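Enterotoxin type A (Staphylococcus aureus, PDB 1DYQ) acts as a superantigen and food-poisoning toxin, binding MHC class II molecules, with the help of zinc, and T-cell receptors to trigger massive T-cell activation. Local coordinates at residues 34-45 with 81-92. The protein carries 3 engineered substitutions. Numbering follows the deposited sequence.
Sequences NEKAKTENKESH and YKGKKVDLYGAY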
ATOM      1  N   ASN A  34      -8.884  -5.751   3.783  1.00 12.28           N
ATOM      2  CA  ASN A  34      -8.552  -4.494   4.453  1.00 11.95           C
ATOM      3  C   ASN A  34      -9.709  -3.490   4.444  1.00 13.14           C
ATOM      4  O   ASN A  34     -10.777  -3.691   3.917  1.00 16.08           O
ATOM      5  CB  ASN A  34      -7.305  -3.880   3.844  1.00 12.41           C
ATOM      6  CG  ASN A  34      -7.414  -3.501   2.390  1.00 12.97           C
ATOM      7  OD1 ASN A  34      -8.480  -3.180   1.875  1.00 15.42           O
ATOM      8  ND2 ASN A  34      -6.277  -3.463   1.669  1.00 13.50           N
ATOM      9  N   GLU A  35      -9.450  -2.389   5.184  1.00 12.82           N
ATOM     10  CA  GLU A  35     -10.380  -1.257   5.232  1.00 13.64           C
ATOM     11  C   GLU A  35      -9.578  -0.018   4.810  1.00 11.91           C
ATOM     12  O   GLU A  35      -8.469   0.193   5.357  1.00 12.09           O
ATOM     13  CB  GLU A  35     -10.882  -1.017   6.676  1.00 14.75           C
ATOM     14  CG  GLU A  35     -11.653  -2.209   7.252  1.00 16.15           C
ATOM     15  CD  GLU A  35     -12.343  -1.837   8.574  1.00 18.89           C
ATOM     16  OE1 GLU A  35     -11.657  -1.540   9.549  1.00 19.21           O
ATOM     17  OE2 GLU A  35     -13.595  -1.882   8.586  1.00 28.12           O
ATOM     18  N   LYS A  36     -10.032   0.693   3.787  1.00 11.76           N
ATOM     19  CA  LYS A  36      -9.254   1.794   3.252  1.00 11.76           C
ATOM     20  C   LYS A  36      -9.904   3.164   3.377  1.00 12.90           C
ATOM     21  O   LYS A  36     -11.144   3.295   3.273  1.00 15.20           O
ATOM     22  CB  LYS A  36      -9.008   1.540   1.725  1.00 13.88           C
ATOM     23  CG  LYS A  36      -8.038   0.374   1.516  1.00 15.62           C
ATOM     24  CD  LYS A  36      -7.816   0.161   0.001  1.00 18.35           C
ATOM     25  CE  LYS A  36      -9.058  -0.344  -0.689  1.00 19.89           C
ATOM     26  NZ  LYS A  36      -9.611  -1.588  -0.094  1.00 21.54           N
ATOM     27  N   ALA A  37      -9.078   4.133   3.666  1.00 13.68           N
ATOM     28  CA  ALA A  37      -9.501   5.549   3.633  1.00 14.50           C
ATOM     29  C   ALA A  37      -9.217   6.031   2.197  1.00 16.04           C
ATOM     30  O   ALA A  37      -8.073   5.967   1.755  1.00 16.24           O
ATOM     31  CB  ALA A  37      -8.691   6.367   4.619  1.00 14.89           C
ATOM     32  N   LYS A  38     -10.260   6.430   1.513  1.00 16.41           N
ATOM     33  CA  LYS A  38     -10.134   6.885   0.114  1.00 18.25           C
ATOM     34  C   LYS A  38     -11.057   8.096  -0.047  1.00 21.38           C
ATOM     35  O   LYS A  38     -12.262   7.905  -0.254  1.00 22.49           O
ATOM     36  CB  LYS A  38     -10.564   5.761  -0.819  1.00 23.68           C
ATOM     37  CG  LYS A  38     -10.004   5.844  -2.227  1.00 29.42           C
ATOM     38  CD  LYS A  38     -10.750   4.890  -3.158  1.00 33.95           C
ATOM     39  CE  LYS A  38     -11.531   5.673  -4.203  1.00 37.54           C
ATOM     40  NZ  LYS A  38     -10.610   6.535  -5.012  1.00 40.85           N
ATOM     41  N   THR A  39     -10.528   9.272   0.197  1.00 19.51           N
ATOM     42  CA  THR A  39     -11.349  10.495   0.212  1.00 21.94           C
ATOM     43  C   THR A  39     -10.534  11.649  -0.334  1.00 20.43           C
ATOM     44  O   THR A  39      -9.299  11.620  -0.329  1.00 20.39           O
ATOM     45  CB  THR A  39     -11.828  10.818   1.639  1.00 25.85           C
ATOM     46  OG1 THR A  39     -12.716  11.951   1.632  1.00 28.57           O
ATOM     47  CG2 THR A  39     -10.651  11.144   2.536  1.00 28.54           C
ATOM     48  N   GLU A  40     -11.202  12.673  -0.871  1.00 18.43           N
ATOM     49  CA  GLU A  40     -10.520  13.785  -1.482  1.00 18.05           C
ATOM     50  C   GLU A  40     -10.760  15.100  -0.727  1.00 19.03           C
ATOM     51  O   GLU A  40     -11.814  15.230  -0.098  1.00 20.13           O
ATOM     52  CB  GLU A  40     -10.967  13.989  -2.938  1.00 19.75           C
ATOM     53  CG  GLU A  40     -11.265  12.688  -3.676  1.00 25.78           C
ATOM     54  CD  GLU A  40     -10.015  11.872  -3.907  1.00 27.37           C
ATOM     55  OE1 GLU A  40      -9.017  12.438  -4.389  1.00 28.73           O
ATOM     56  OE2 GLU A  40     -10.038  10.655  -3.591  1.00 26.58           O
ATOM     57  N   ASN A  41      -9.834  16.006  -0.847  1.00 17.16           N
ATOM     58  CA  ASN A  41      -9.967  17.383  -0.398  1.00 20.12           C
ATOM     59  C   ASN A  41     -10.226  17.503   1.088  1.00 20.61           C
ATOM     60  O   ASN A  41     -11.185  18.158   1.532  1.00 22.20           O
ATOM     61  CB  ASN A  41     -11.081  18.072  -1.201  1.00 20.68           C
ATOM     62  CG  ASN A  41     -10.971  19.587  -1.158  1.00 23.81           C
ATOM     63  OD1 ASN A  41     -12.007  20.279  -1.132  1.00 29.82           O
ATOM     64  ND2 ASN A  41      -9.768  20.111  -1.194  1.00 23.07           N
ATOM     65  N   LYS A  42      -9.403  16.847   1.877  1.00 18.61           N
ATOM     66  CA  LYS A  42      -9.477  16.919   3.337  1.00 19.57           C
ATOM     67  C   LYS A  42      -8.300  17.758   3.835  1.00 17.40           C
ATOM     68  O   LYS A  42      -7.342  18.003   3.115  1.00 16.84           O
ATOM     69  CB  LYS A  42      -9.397  15.526   3.952  1.00 22.65           C
ATOM     70  CG  LYS A  42     -10.457  14.559   3.424  1.00 27.70           C
ATOM     71  CD  LYS A  42     -11.777  14.744   4.156  1.00 33.53           C
ATOM     72  CE  LYS A  42     -11.564  14.858   5.659  1.00 36.72           C
ATOM     73  NZ  LYS A  42     -12.711  14.369   6.454  1.00 40.13           N
ATOM     74  N   GLU A  43      -8.332  18.142   5.107  1.00 17.19           N
ATOM     75  CA  GLU A  43      -7.252  18.924   5.686  1.00 15.89           C
ATOM     76  C   GLU A  43      -7.263  18.734   7.216  1.00 14.06           C
ATOM     77  O   GLU A  43      -8.315  18.565   7.799  1.00 17.20           O
ATOM     78  CB  GLU A  43      -7.340  20.404   5.353  1.00 16.95           C
ATOM     79  CG  GLU A  43      -6.305  21.319   5.921  1.00 17.03           C
ATOM     80  CD  GLU A  43      -6.487  21.667   7.398  1.00 20.12           C
ATOM     81  OE1 GLU A  43      -7.649  21.606   7.860  1.00 25.11           O
ATOM     82  OE2 GLU A  43      -5.485  21.980   8.058  1.00 17.99           O
ATOM     83  N   SER A  44      -6.071  18.726   7.762  1.00 14.39           N
ATOM     84  CA  SER A  44      -5.864  18.767   9.189  1.00 14.29           C
ATOM     85  C   SER A  44      -4.489  19.251   9.552  1.00 14.93           C
ATOM     86  O   SER A  44      -3.506  19.031   8.835  1.00 14.94           O
ATOM     87  CB  SER A  44      -6.106  17.363   9.808  1.00 14.13           C
ATOM     88  OG  SER A  44      -5.851  17.509  11.241  1.00 16.96           O
ATOM     89  N   HIS A  45      -4.368  20.004  10.653  1.00 15.38           N
ATOM     90  CA  HIS A  45      -3.117  20.391  11.225  1.00 14.80           C
ATOM     91  C   HIS A  45      -3.118  20.058  12.735  1.00 17.27           C
ATOM     92  O   HIS A  45      -2.334  20.526  13.516  1.00 17.90           O
ATOM     93  CB  HIS A  45      -2.661  21.813  10.975  1.00 15.42           C
ATOM     94  CG  HIS A  45      -3.767  22.803  11.231  1.00 15.69           C
ATOM     95  ND1 HIS A  45      -4.804  22.997  10.404  1.00 18.94           N
ATOM     96  CD2 HIS A  45      -3.948  23.606  12.336  1.00 16.57           C
ATOM     97  CE1 HIS A  45      -5.657  23.880  10.921  1.00 18.01           C
ATOM     98  NE2 HIS A  45      -5.135  24.207  12.081  1.00 11.64           N
ATOM     99  N   TYR A  81       2.385  18.002   4.310  1.00 14.31           N
ATOM    100  CA  TYR A  81       0.980  17.797   4.256  1.00 15.02           C
ATOM    101  C   TYR A  81       0.169  18.477   5.361  1.00 13.85           C
ATOM    102  O   TYR A  81      -1.044  18.635   5.203  1.00 16.10           O
ATOM    103  CB  TYR A  81       0.688  16.255   4.341  1.00 14.97           C
ATOM    104  CG  TYR A  81       1.443  15.535   3.207  1.00 15.24           C
ATOM    105  CD1 TYR A  81       1.031  15.700   1.895  1.00 16.26           C
ATOM    106  CD2 TYR A  81       2.490  14.696   3.509  1.00 17.89           C
ATOM    107  CE1 TYR A  81       1.734  15.074   0.869  1.00 16.44           C
ATOM    108  CE2 TYR A  81       3.185  14.041   2.484  1.00 19.02           C
ATOM    109  CZ  TYR A  81       2.793  14.247   1.183  1.00 18.91           C
ATOM    110  OH  TYR A  81       3.467  13.612   0.157  1.00 20.77           O
ATOM    111  N   LYS A  82       0.822  18.787   6.454  1.00 15.74           N
ATOM    112  CA  LYS A  82       0.087  19.383   7.600  1.00 16.72           C
ATOM    113  C   LYS A  82      -0.517  20.718   7.187  1.00 17.29           C
ATOM    114  O   LYS A  82       0.150  21.580   6.638  1.00 18.10           O
ATOM    115  CB  LYS A  82       1.060  19.566   8.759  1.00 19.79           C
ATOM    116  CG  LYS A  82       0.409  20.017  10.063  1.00 23.56           C
ATOM    117  CD  LYS A  82       1.517  20.273  11.098  1.00 25.87           C
ATOM    118  CE  LYS A  82       2.269  21.551  10.752  1.00 30.97           C
ATOM    119  NZ  LYS A  82       3.544  21.655  11.510  1.00 34.15           N
ATOM    120  N   GLY A  83      -1.829  20.850   7.394  1.00 17.87           N
ATOM    121  CA  GLY A  83      -2.521  22.090   7.116  1.00 19.63           C
ATOM    122  C   GLY A  83      -2.737  22.354   5.633  1.00 21.42           C
ATOM    123  O   GLY A  83      -3.064  23.491   5.260  1.00 22.31           O
ATOM    124  N   LYS A  84      -2.633  21.329   4.802  1.00 19.50           N
ATOM    125  CA  LYS A  84      -2.837  21.487   3.359  1.00 20.10           C
ATOM    126  C   LYS A  84      -4.024  20.648   2.899  1.00 17.88           C
ATOM    127  O   LYS A  84      -4.359  19.649   3.556  1.00 18.81           O
ATOM    128  CB  LYS A  84      -1.606  20.943   2.594  1.00 22.41           C
ATOM    129  CG  LYS A  84      -0.299  21.614   2.911  1.00 25.28           C
ATOM    130  CD  LYS A  84      -0.238  23.002   2.296  1.00 27.55           C
ATOM    131  CE  LYS A  84       1.170  23.568   2.341  1.00 30.63           C
ATOM    132  NZ  LYS A  84       1.587  23.881   3.730  1.00 34.09           N
ATOM    133  N   LYS A  85      -4.619  21.020   1.767  1.00 18.08           N
ATOM    134  CA  LYS A  85      -5.677  20.190   1.198  1.00 16.61           C
ATOM    135  C   LYS A  85      -5.002  18.928   0.578  1.00 15.18           C
ATOM    136  O   LYS A  85      -4.000  19.080  -0.111  1.00 14.63           O
ATOM    137  CB  LYS A  85      -6.516  20.867   0.152  1.00 19.36           C
ATOM    138  CG  LYS A  85      -7.334  22.066   0.685  1.00 21.40           C
ATOM    139  CD  LYS A  85      -8.479  21.539   1.541  1.00 23.54           C
ATOM    140  CE  LYS A  85      -9.576  22.583   1.700  1.00 30.84           C
ATOM    141  NZ  LYS A  85      -9.731  22.986   3.129  1.00 33.19           N
ATOM    142  N   VAL A  86      -5.457  17.804   1.085  1.00 13.55           N
ATOM    143  CA  VAL A  86      -4.851  16.516   0.688  1.00 15.23           C
ATOM    144  C   VAL A  86      -5.932  15.556   0.262  1.00 13.60           C
ATOM    145  O   VAL A  86      -7.112  15.658   0.606  1.00 14.78           O
ATOM    146  CB  VAL A  86      -4.059  15.891   1.858  1.00 14.86           C
ATOM    147  CG1 VAL A  86      -2.873  16.753   2.215  1.00 14.36           C
ATOM    148  CG2 VAL A  86      -4.980  15.650   3.056  1.00 14.45           C
ATOM    149  N   ASP A  87      -5.524  14.497  -0.451  1.00 12.64           N
ATOM    150  CA  ASP A  87      -6.316  13.335  -0.726  1.00 12.85           C
ATOM    151  C   ASP A  87      -5.661  12.133   0.008  1.00 13.11           C
ATOM    152  O   ASP A  87      -4.447  12.155   0.197  1.00 13.05           O
ATOM    153  CB  ASP A  87      -6.399  13.013  -2.214  1.00 13.43           C
ATOM    154  CG  ASP A  87      -6.923  14.176  -3.040  1.00 17.26           C
ATOM    155  OD1 ASP A  87      -7.807  14.924  -2.541  1.00 16.60           O
ATOM    156  OD2 ASP A  87      -6.446  14.334  -4.184  1.00 18.99           O
ATOM    157  N   LEU A  88      -6.497  11.218   0.412  1.00 13.25           N
ATOM    158  CA  LEU A  88      -6.047  10.042   1.154  1.00 12.70           C
ATOM    159  C   LEU A  88      -6.363   8.761   0.365  1.00 11.91           C
ATOM    160  O   LEU A  88      -7.401   8.616  -0.229  1.00 11.65           O
ATOM    161  CB  LEU A  88      -6.794   9.942   2.503  1.00 13.66           C
ATOM    162  CG  LEU A  88      -6.685  11.231   3.369  1.00 15.38           C
ATOM    163  CD1 LEU A  88      -7.563  10.977   4.630  1.00 18.58           C
ATOM    164  CD2 LEU A  88      -5.275  11.498   3.759  1.00 18.87           C
ATOM    165  N   TYR A  89      -5.399   7.831   0.436  1.00 10.47           N
ATOM    166  CA  TYR A  89      -5.638   6.492  -0.119  1.00 10.59           C
ATOM    167  C   TYR A  89      -4.694   5.515   0.599  1.00 10.38           C
ATOM    168  O   TYR A  89      -3.498   5.508   0.375  1.00 11.47           O
ATOM    169  CB  TYR A  89      -5.372   6.418  -1.636  1.00 12.30           C
ATOM    170  CG  TYR A  89      -5.876   5.127  -2.272  1.00 12.74           C
ATOM    171  CD1 TYR A  89      -5.357   3.884  -1.914  1.00 13.21           C
ATOM    172  CD2 TYR A  89      -6.844   5.170  -3.257  1.00 13.21           C
ATOM    173  CE1 TYR A  89      -5.842   2.708  -2.473  1.00 13.35           C
ATOM    174  CE2 TYR A  89      -7.333   4.005  -3.833  1.00 15.54           C
ATOM    175  CZ  TYR A  89      -6.808   2.796  -3.464  1.00 13.84           C
ATOM    176  OH  TYR A  89      -7.307   1.631  -4.016  1.00 15.81           O
ATOM    177  N   GLY A  90      -5.244   4.833   1.618  1.00 10.90           N
ATOM    178  CA  GLY A  90      -4.373   3.934   2.393  1.00 12.74           C
ATOM    179  C   GLY A  90      -5.210   2.994   3.252  1.00 11.58           C
ATOM    180  O   GLY A  90      -6.396   3.247   3.472  1.00 12.84           O
ATOM    181  N   ALA A  91      -4.578   1.945   3.743  1.00 11.40           N
ATOM    182  CA  ALA A  91      -5.304   0.958   4.553  1.00 11.40           C
ATOM    183  C   ALA A  91      -5.111   1.355   6.032  1.00  9.42           C
ATOM    184  O   ALA A  91      -3.988   1.483   6.485  1.00 12.05           O
ATOM    185  CB  ALA A  91      -4.622  -0.419   4.351  1.00 12.13           C
ATOM    186  N   TYR A  92      -6.232   1.368   6.751  1.00 10.49           N
ATOM    187  CA  TYR A  92      -6.138   1.762   8.177  1.00 10.68           C
ATOM    188  C   TYR A  92      -6.563   0.626   9.082  1.00 10.48           C
ATOM    189  O   TYR A  92      -7.297  -0.270   8.706  1.00 10.74           O
ATOM    190  CB  TYR A  92      -7.034   2.990   8.426  1.00 11.69           C
ATOM    191  CG  TYR A  92      -8.511   2.777   8.209  1.00 10.69           C
ATOM    192  CD1 TYR A  92      -9.309   2.132   9.147  1.00 10.49           C
ATOM    193  CD2 TYR A  92      -9.124   3.158   7.010  1.00 12.29           C
ATOM    194  CE1 TYR A  92     -10.634   1.879   8.927  1.00 11.50           C
ATOM    195  CE2 TYR A  92     -10.473   2.928   6.787  1.00 13.24           C
ATOM    196  CZ  TYR A  92     -11.232   2.291   7.749  1.00 12.40           C
ATOM    197  OH  TYR A  92     -12.559   2.051   7.519  1.00 14.14           O
TER
HETATM  198  O   HOH W   1      -6.917  -2.223   6.746  1.00 14.46           O
HETATM  199  O   HOH W   2      -9.088  -2.044   9.923  1.00 19.67           O
HETATM  200  O   HOH W   3     -13.211   2.148   4.707  1.00 26.03           O
HETATM  201  O   HOH W   4      -7.822   9.198  -2.897  1.00 17.83           O
HETATM  202  O   HOH W   5      -3.911  18.219   5.787  1.00 15.94           O
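The ring of Tyr92 lies against Glu35: on one face sit the backbone O of Glu35 and its CB, the latter 3.9 Å from the ring centroid in a CH-pi contact, while the peptide joining Lys36 to Ala37 meets the ring edge, Ala37 N in plane. The contact joins antiparallel strands 36-39 and 86-91 of the OB-fold domain, the first at the border of its five-stranded sheet. Tyr92 holds this position because its CG stands between backbone N and carbonyl carbon (chi1 63°), folding the ring back over the neighbouring strand; Phe59 meets the same ring. The second aromatic, Tyr89, runs alongside Lys38, whose CG comes within 3.4 Å of ring atom CD2, and beside Lys36; all three leave the sheet on one face, where Tyr89 meets Glu155 and Gln159 of helix 153-168 and Lys36 meets Arg162. On the other face Thr39 CG2 packs on Leu88 CD1 at 3.7 Å, turned toward the side where Phe58 and Val112 also touch Leu88.

Past Thr39 the pairing slips by one residue: Asn41 and Lys42 both face Val86, a G1 beta bulge. Asn41 has the positive phi (60°) of that motif, and its N donates to Asp87 OD1 at 2.9 Å, nearly along the C-O axis; His115 ND1 bonds the same oxygen. Glu40 OE1 lies only 3.2 Å from Asp87 OD2, a close approach of acidic groups that may favour protonation of one of them. Lys42 and Val86 then resume two-way backbone bonding. Beyond, the type II turn from Tyr81 to Lys84 brings Gly83 N to Ser44 O. Glu43 OE2 rests 3.1 Å from Gly83 CA and, through its syn lone pair, takes a 2.6 Å hydrogen bond from His45 ND1, and Glu43 OE2 lies in the plane of the imidazole.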